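Local coordinates for beta-galactosidase (Bacillus circulans subsp. alkalophilus, PDB 3TTY), which hydrolyses terminal non-reducing beta-D-galactose residues of beta-galactosides, with galactose held in a TIM-barrel active site, at residues A84-R98 against F108-Y121. Residues are numbered along the deposited sequence; the frame is centred on the assembly and turned at random.
Sequences AHPAWMAKKYPDVLR and FGGRHNSCPNSPTY. With ZN (zinc ion), chain G; GLA (alpha-D-galactopyranose), chain H.
Asp95 sets its carboxylate at the N-terminal end of helix 119-135, where Ser118 and Thr120 grip it with three donors. Thr120 OG1 gives a bond of 2.8 Å to the syn lone pair of Asp95 OD1, while Asp95 OD2 takes Thr120 N on its syn side. On its anti side Asp95 OD2 accepts from Ser118 OG at 2.5 Å. Ser118 OG, the N-cap oxygen, also accepts from Tyr121 N. Beside this cluster Thr120 CG2 packs on Tyr93 CB, and Val96 CG2 meets Tyr121 CB at 3.6 Å. Were Asp95 an alanine, Thr120 N and both hydroxyls would probably lose the carboxylate they share, and the 94-96 turn would be held less firmly to the helix start.

Deeper in, His85 ND1 and Ser114 OG share a nearly straight bond of 2.6 Å near the plane of the imidazole, which Val96 CG1 covers on one face. Phe108 lies against helix 87-92: with CG anti to the backbone N (chi1 176°), its ring is carried under Ala87, whose CB stands over the centre of one face, 3.6 Å from the centroid, while His85 O meets the ring edge. Arg98 runs extended along 112-115, its guanidinium face over Asn113 CA; Arg98 NH2 reaches Ser114 O at 3.2 Å, and NH1 bonds Gly152 O.

The 108-121 segment thus spans two sites: Cys115 binds zinc with Cys155, Cys157 and Cys160, and Arg111 donates to galactose O3 and O4. Cys115 N donates to Val96 O, the bonds of Asp95, His85 and Arg98 tie neighbouring residues to 84-98, and the helix N-terminus is likely to stabilise the negative charge of Asp95.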
loop_
_atom_site.group_PDB
_atom_site.type_symbol
_atom_site.label_atom_id
_atom_site.label_comp_id
_atom_site.label_asym_id
_atom_site.label_seq_id
_atom_site.Cartn_x
_atom_site.Cartn_y
_atom_site.Cartn_z
ATOM N N ALA A 84 2.366 -1.877 -30.183
ATOM C CA ALA A 84 3.217 -0.853 -29.591
ATOM C C ALA A 84 3.576 0.155 -30.668
ATOM O O ALA A 84 4.185 -0.212 -31.676
ATOM C CB ALA A 84 4.486 -1.465 -28.994
ATOM N N HIS A 85 3.184 1.414 -30.459
ATOM C CA HIS A 85 3.406 2.453 -31.451
ATOM C C HIS A 85 4.845 2.970 -31.402
ATOM O O HIS A 85 5.552 2.718 -30.447
ATOM C CB HIS A 85 2.378 3.588 -31.283
ATOM C CG HIS A 85 2.380 4.227 -29.928
ATOM N ND1 HIS A 85 1.314 4.141 -29.061
ATOM C CD2 HIS A 85 3.319 4.975 -29.294
ATOM C CE1 HIS A 85 1.594 4.800 -27.951
ATOM N NE2 HIS A 85 2.806 5.316 -28.067
ATOM N N PRO A 86 5.293 3.656 -32.461
ATOM C CA PRO A 86 6.659 4.199 -32.509
ATOM C C PRO A 86 6.879 5.419 -31.611
ATOM O O PRO A 86 5.974 6.226 -31.409
ATOM C CB PRO A 86 6.828 4.599 -33.977
ATOM C CG PRO A 86 5.863 3.735 -34.721
ATOM C CD PRO A 86 4.663 3.638 -33.793
ATOM N N ALA A 87 8.092 5.560 -31.091
ATOM C CA ALA A 87 8.437 6.715 -30.270
ATOM C C ALA A 87 8.172 8.035 -30.999
ATOM O O ALA A 87 7.755 9.011 -30.371
ATOM C CB ALA A 87 9.889 6.635 -29.807
ATOM N N TRP A 88 8.406 8.076 -32.312
ATOM C CA TRP A 88 8.162 9.311 -33.077
ATOM C C TRP A 88 6.677 9.636 -33.153
ATOM O O TRP A 88 6.283 10.797 -33.255
ATOM C CB TRP A 88 8.760 9.252 -34.491
ATOM C CG TRP A 88 8.109 8.251 -35.423
ATOM C CD1 TRP A 88 8.595 7.020 -35.766
ATOM C CD2 TRP A 88 6.875 8.408 -36.151
ATOM N NE1 TRP A 88 7.735 6.397 -36.641
ATOM C CE2 TRP A 88 6.677 7.229 -36.897
ATOM C CE3 TRP A 88 5.926 9.431 -36.245
ATOM C CZ2 TRP A 88 5.567 7.046 -37.727
ATOM C CZ3 TRP A 88 4.816 9.241 -37.064
ATOM C CH2 TRP A 88 4.649 8.061 -37.791
ATOM N N MET A 89 5.844 8.613 -33.097
ATOM C CA MET A 89 4.416 8.841 -33.209
ATOM C C MET A 89 3.917 9.411 -31.882
ATOM O O MET A 89 3.116 10.354 -31.849
ATOM C CB MET A 89 3.686 7.541 -33.579
ATOM C CG MET A 89 2.184 7.718 -33.792
ATOM S SD MET A 89 1.415 6.210 -34.337
ATOM C CE MET A 89 2.100 6.057 -35.970
ATOM N N ALA A 90 4.432 8.860 -30.787
ATOM C CA ALA A 90 4.096 9.372 -29.467
ATOM C C ALA A 90 4.609 10.802 -29.332
ATOM O O ALA A 90 3.940 11.646 -28.746
ATOM C CB ALA A 90 4.676 8.497 -28.387
ATOM N N LYS A 91 5.781 11.080 -29.900
ATOM C CA LYS A 91 6.354 12.410 -29.809
ATOM C C LYS A 91 5.596 13.426 -30.672
ATOM O O LYS A 91 5.225 14.494 -30.201
ATOM C CB LYS A 91 7.831 12.381 -30.216
ATOM C CG LYS A 91 8.546 13.682 -29.932
ATOM C CD LYS A 91 8.803 14.463 -31.210
ATOM C CE LYS A 91 9.383 15.853 -30.910
ATOM N NZ LYS A 91 9.719 16.604 -32.157
ATOM N N LYS A 92 5.390 13.095 -31.942
ATOM C CA LYS A 92 4.715 13.999 -32.858
ATOM C C LYS A 92 3.202 14.037 -32.652
ATOM O O LYS A 92 2.584 15.083 -32.851
ATOM C CB LYS A 92 5.020 13.615 -34.302
ATOM C CG LYS A 92 6.470 13.791 -34.704
ATOM C CD LYS A 92 6.783 12.989 -35.968
ATOM C CE LYS A 92 8.002 13.531 -36.697
ATOM N NZ LYS A 92 9.216 13.687 -35.837
ATOM N N TYR A 93 2.602 12.908 -32.268
ATOM C CA TYR A 93 1.134 12.830 -32.160
ATOM C C TYR A 93 0.692 12.302 -30.797
ATOM O O TYR A 93 0.244 11.153 -30.670
ATOM C CB TYR A 93 0.531 11.994 -33.307
ATOM C CG TYR A 93 0.913 12.518 -34.678
ATOM C CD1 TYR A 93 0.147 13.491 -35.318
ATOM C CD2 TYR A 93 2.057 12.057 -35.319
ATOM C CE1 TYR A 93 0.515 13.985 -36.565
ATOM C CE2 TYR A 93 2.430 12.538 -36.551
ATOM C CZ TYR A 93 1.666 13.498 -37.172
ATOM O OH TYR A 93 2.061 13.955 -38.400
ATOM N N PRO A 94 0.804 13.154 -29.771
ATOM C CA PRO A 94 0.490 12.784 -28.388
ATOM C C PRO A 94 -0.950 12.264 -28.201
ATOM O O PRO A 94 -1.202 11.614 -27.183
ATOM C CB PRO A 94 0.713 14.089 -27.591
ATOM C CG PRO A 94 1.440 15.005 -28.486
ATOM C CD PRO A 94 1.121 14.584 -29.911
ATOM N N ASP A 95 -1.865 12.516 -29.142
ATOM C CA ASP A 95 -3.232 11.963 -29.037
ATOM C C ASP A 95 -3.191 10.437 -29.033
ATOM O O ASP A 95 -4.154 9.761 -28.708
ATOM C CB ASP A 95 -4.140 12.466 -30.179
ATOM C CG ASP A 95 -3.768 11.874 -31.533
ATOM O OD1 ASP A 95 -2.911 12.458 -32.225
ATOM O OD2 ASP A 95 -4.333 10.825 -31.902
ATOM N N VAL A 96 -2.044 9.894 -29.383
ATOM C CA VAL A 96 -1.862 8.454 -29.401
ATOM C C VAL A 96 -1.675 7.908 -27.979
ATOM O O VAL A 96 -1.923 6.737 -27.707
ATOM C CB VAL A 96 -0.687 8.118 -30.333
ATOM C CG1 VAL A 96 0.411 7.351 -29.610
ATOM C CG2 VAL A 96 -1.200 7.416 -31.582
ATOM N N LEU A 97 -1.311 8.795 -27.057
ATOM C CA LEU A 97 -0.961 8.399 -25.698
ATOM C C LEU A 97 -2.153 8.460 -24.741
ATOM O O LEU A 97 -3.007 9.356 -24.834
ATOM C CB LEU A 97 0.157 9.292 -25.179
ATOM C CG LEU A 97 1.503 9.236 -25.904
ATOM C CD1 LEU A 97 2.360 10.432 -25.510
ATOM C CD2 LEU A 97 2.243 7.923 -25.634
ATOM N N ARG A 98 -2.194 7.522 -23.800
ATOM C CA ARG A 98 -3.311 7.440 -22.865
ATOM C C ARG A 98 -3.190 8.425 -21.702
ATOM O O ARG A 98 -2.113 8.965 -21.430
ATOM C CB ARG A 98 -3.466 6.015 -22.327
ATOM C CG ARG A 98 -4.036 5.057 -23.344
ATOM C CD ARG A 98 -4.213 3.671 -22.792
ATOM N NE ARG A 98 -4.629 2.750 -23.850
ATOM C CZ ARG A 98 -4.724 1.431 -23.697
ATOM N NH1 ARG A 98 -4.429 0.861 -22.528
ATOM N NH2 ARG A 98 -5.092 0.676 -24.719
ATOM N N PHE A 108 5.889 8.534 -23.900
ATOM C CA PHE A 108 6.267 7.304 -24.605
ATOM C C PHE A 108 6.872 6.271 -23.681
ATOM O O PHE A 108 7.772 6.587 -22.895
ATOM C CB PHE A 108 7.263 7.556 -25.742
ATOM C CG PHE A 108 7.726 6.289 -26.411
ATOM C CD1 PHE A 108 6.861 5.568 -27.232
ATOM C CD2 PHE A 108 9.009 5.808 -26.210
ATOM C CE1 PHE A 108 7.273 4.396 -27.836
ATOM C CE2 PHE A 108 9.430 4.639 -26.809
ATOM C CZ PHE A 108 8.566 3.931 -27.623
ATOM N N GLY A 109 6.396 5.033 -23.791
ATOM C CA GLY A 109 6.985 3.934 -23.045
ATOM C C GLY A 109 6.050 2.739 -22.991
ATOM O O GLY A 109 4.875 2.870 -23.306
ATOM N N GLY A 110 6.574 1.579 -22.604
ATOM C CA GLY A 110 5.768 0.368 -22.493
ATOM C C GLY A 110 5.183 -0.094 -23.820
ATOM O O GLY A 110 5.820 0.025 -24.875
ATOM N N ARG A 111 3.966 -0.622 -23.766
ATOM C CA ARG A 111 3.291 -1.155 -24.942
ATOM C C ARG A 111 1.798 -1.304 -24.629
ATOM O O ARG A 111 1.375 -1.013 -23.505
ATOM C CB ARG A 111 3.886 -2.518 -25.286
ATOM C CG ARG A 111 3.796 -3.501 -24.130
ATOM C CD ARG A 111 4.008 -4.938 -24.584
ATOM N NE ARG A 111 3.792 -5.880 -23.485
ATOM C CZ ARG A 111 4.021 -7.188 -23.559
ATOM N NH1 ARG A 111 4.467 -7.728 -24.688
ATOM N NH2 ARG A 111 3.785 -7.959 -22.506
ATOM N N HIS A 112 1.013 -1.766 -25.608
ATOM C CA HIS A 112 -0.416 -2.076 -25.411
ATOM C C HIS A 112 -1.213 -0.906 -24.846
ATOM O O HIS A 112 -2.218 -1.116 -24.175
ATOM C CB HIS A 112 -0.608 -3.244 -24.433
ATOM C CG HIS A 112 0.118 -4.493 -24.817
ATOM N ND1 HIS A 112 0.349 -5.512 -23.920
ATOM C CD2 HIS A 112 0.677 -4.885 -25.985
ATOM C CE1 HIS A 112 1.007 -6.485 -24.523
ATOM N NE2 HIS A 112 1.226 -6.128 -25.776
ATOM N N ASN A 113 -0.765 0.314 -25.111
ATOM C CA ASN A 113 -1.312 1.465 -24.415
ATOM C C ASN A 113 -1.630 2.647 -25.352
ATOM O O ASN A 113 -1.532 3.804 -24.948
ATOM C CB ASN A 113 -0.352 1.891 -23.284
ATOM C CG ASN A 113 1.071 2.150 -23.792
ATOM O OD1 ASN A 113 1.301 2.213 -25.009
ATOM N ND2 ASN A 113 2.026 2.312 -22.866
ATOM N N SER A 114 -2.003 2.364 -26.601
ATOM C CA SER A 114 -2.461 3.431 -27.490
ATOM C C SER A 114 -3.914 3.799 -27.173
ATOM O O SER A 114 -4.730 2.932 -26.889
ATOM C CB SER A 114 -2.332 3.027 -28.962
ATOM O OG SER A 114 -0.970 2.851 -29.336
ATOM N N CYS A 115 -4.246 5.084 -27.195
ATOM C CA CYS A 115 -5.632 5.451 -26.934
ATOM C C CYS A 115 -6.499 4.868 -28.044
ATOM O O CYS A 115 -6.267 5.141 -29.221
ATOM C CB CYS A 115 -5.810 6.969 -26.846
ATOM S SG CYS A 115 -7.531 7.480 -27.060
ATOM N N PRO A 116 -7.498 4.054 -27.674
ATOM C CA PRO A 116 -8.322 3.360 -28.669
ATOM C C PRO A 116 -9.261 4.329 -29.383
ATOM O O PRO A 116 -9.870 3.974 -30.380
ATOM C CB PRO A 116 -9.122 2.369 -27.824
ATOM C CG PRO A 116 -9.248 3.042 -26.510
ATOM C CD PRO A 116 -7.967 3.805 -26.300
ATOM N N ASN A 117 -9.370 5.548 -28.877
ATOM C CA ASN A 117 -10.186 6.554 -29.530
ATOM C C ASN A 117 -9.343 7.617 -30.210
ATOM O O ASN A 117 -9.807 8.725 -30.453
ATOM C CB ASN A 117 -11.172 7.178 -28.542
ATOM C CG ASN A 117 -12.373 6.293 -28.308
ATOM O OD1 ASN A 117 -13.071 5.926 -29.256
ATOM N ND2 ASN A 117 -12.598 5.903 -27.055
ATOM N N SER A 118 -8.103 7.256 -30.530
ATOM C CA SER A 118 -7.142 8.189 -31.113
ATOM C C SER A 118 -7.212 8.243 -32.640
ATOM O O SER A 118 -7.088 7.226 -33.315
ATOM C CB SER A 118 -5.729 7.825 -30.660
ATOM O OG SER A 118 -4.752 8.387 -31.515
ATOM N N PRO A 119 -7.402 9.447 -33.196
ATOM C CA PRO A 119 -7.464 9.553 -34.656
ATOM C C PRO A 119 -6.131 9.170 -35.303
ATOM O O PRO A 119 -6.101 8.574 -36.382
ATOM C CB PRO A 119 -7.770 11.043 -34.899
ATOM C CG PRO A 119 -8.248 11.574 -33.585
ATOM C CD PRO A 119 -7.604 10.743 -32.522
ATOM N N THR A 120 -5.029 9.515 -34.661
ATOM C CA THR A 120 -3.729 9.172 -35.221
ATOM C C THR A 120 -3.502 7.668 -35.228
ATOM O O THR A 120 -3.167 7.090 -36.256
ATOM C CB THR A 120 -2.597 9.873 -34.491
ATOM O OG1 THR A 120 -2.718 11.278 -34.722
ATOM C CG2 THR A 120 -1.246 9.371 -34.998
ATOM N N TYR A 121 -3.722 7.035 -34.086
ATOM C CA TYR A 121 -3.551 5.594 -33.971
ATOM C C TYR A 121 -4.430 4.818 -34.960
ATOM O O TYR A 121 -3.977 3.871 -35.600
ATOM C CB TYR A 121 -3.846 5.142 -32.545
ATOM C CG TYR A 121 -3.783 3.646 -32.373
ATOM C CD1 TYR A 121 -2.572 2.982 -32.387
ATOM C CD2 TYR A 121 -4.936 2.899 -32.193
ATOM C CE1 TYR A 121 -2.505 1.619 -32.225
ATOM C CE2 TYR A 121 -4.879 1.525 -32.042
ATOM C CZ TYR A 121 -3.662 0.893 -32.064
ATOM O OH TYR A 121 -3.593 -0.471 -31.915
HETATM ZN ZN ZN G . -8.372 7.841 -24.792
HETATM C C1 GLA H . 2.163 -11.777 -23.028
HETATM C C2 GLA H . 2.603 -11.045 -24.320
HETATM C C3 GLA H . 3.960 -11.536 -24.856
HETATM C C4 GLA H . 4.937 -11.558 -23.690
HETATM C C5 GLA H . 4.351 -12.394 -22.547
HETATM C C6 GLA H . 5.386 -12.465 -21.418
HETATM O O1 GLA H . 1.765 -13.149 -23.196
HETATM O O2 GLA H . 1.624 -11.204 -25.334
HETATM O O3 GLA H . 4.483 -10.664 -25.873
HETATM O O4 GLA H . 5.085 -10.210 -23.264
HETATM O O5 GLA H . 3.183 -11.740 -22.040
HETATM O O6 GLA H . 5.057 -13.529 -20.515
HETATM O O HOH W 1 2.449 1.568 -27.359
HETATM O O HOH W 2 -0.045 5.411 -23.516
HETATM O O HOH W 3 -4.095 -2.096 -25.830
#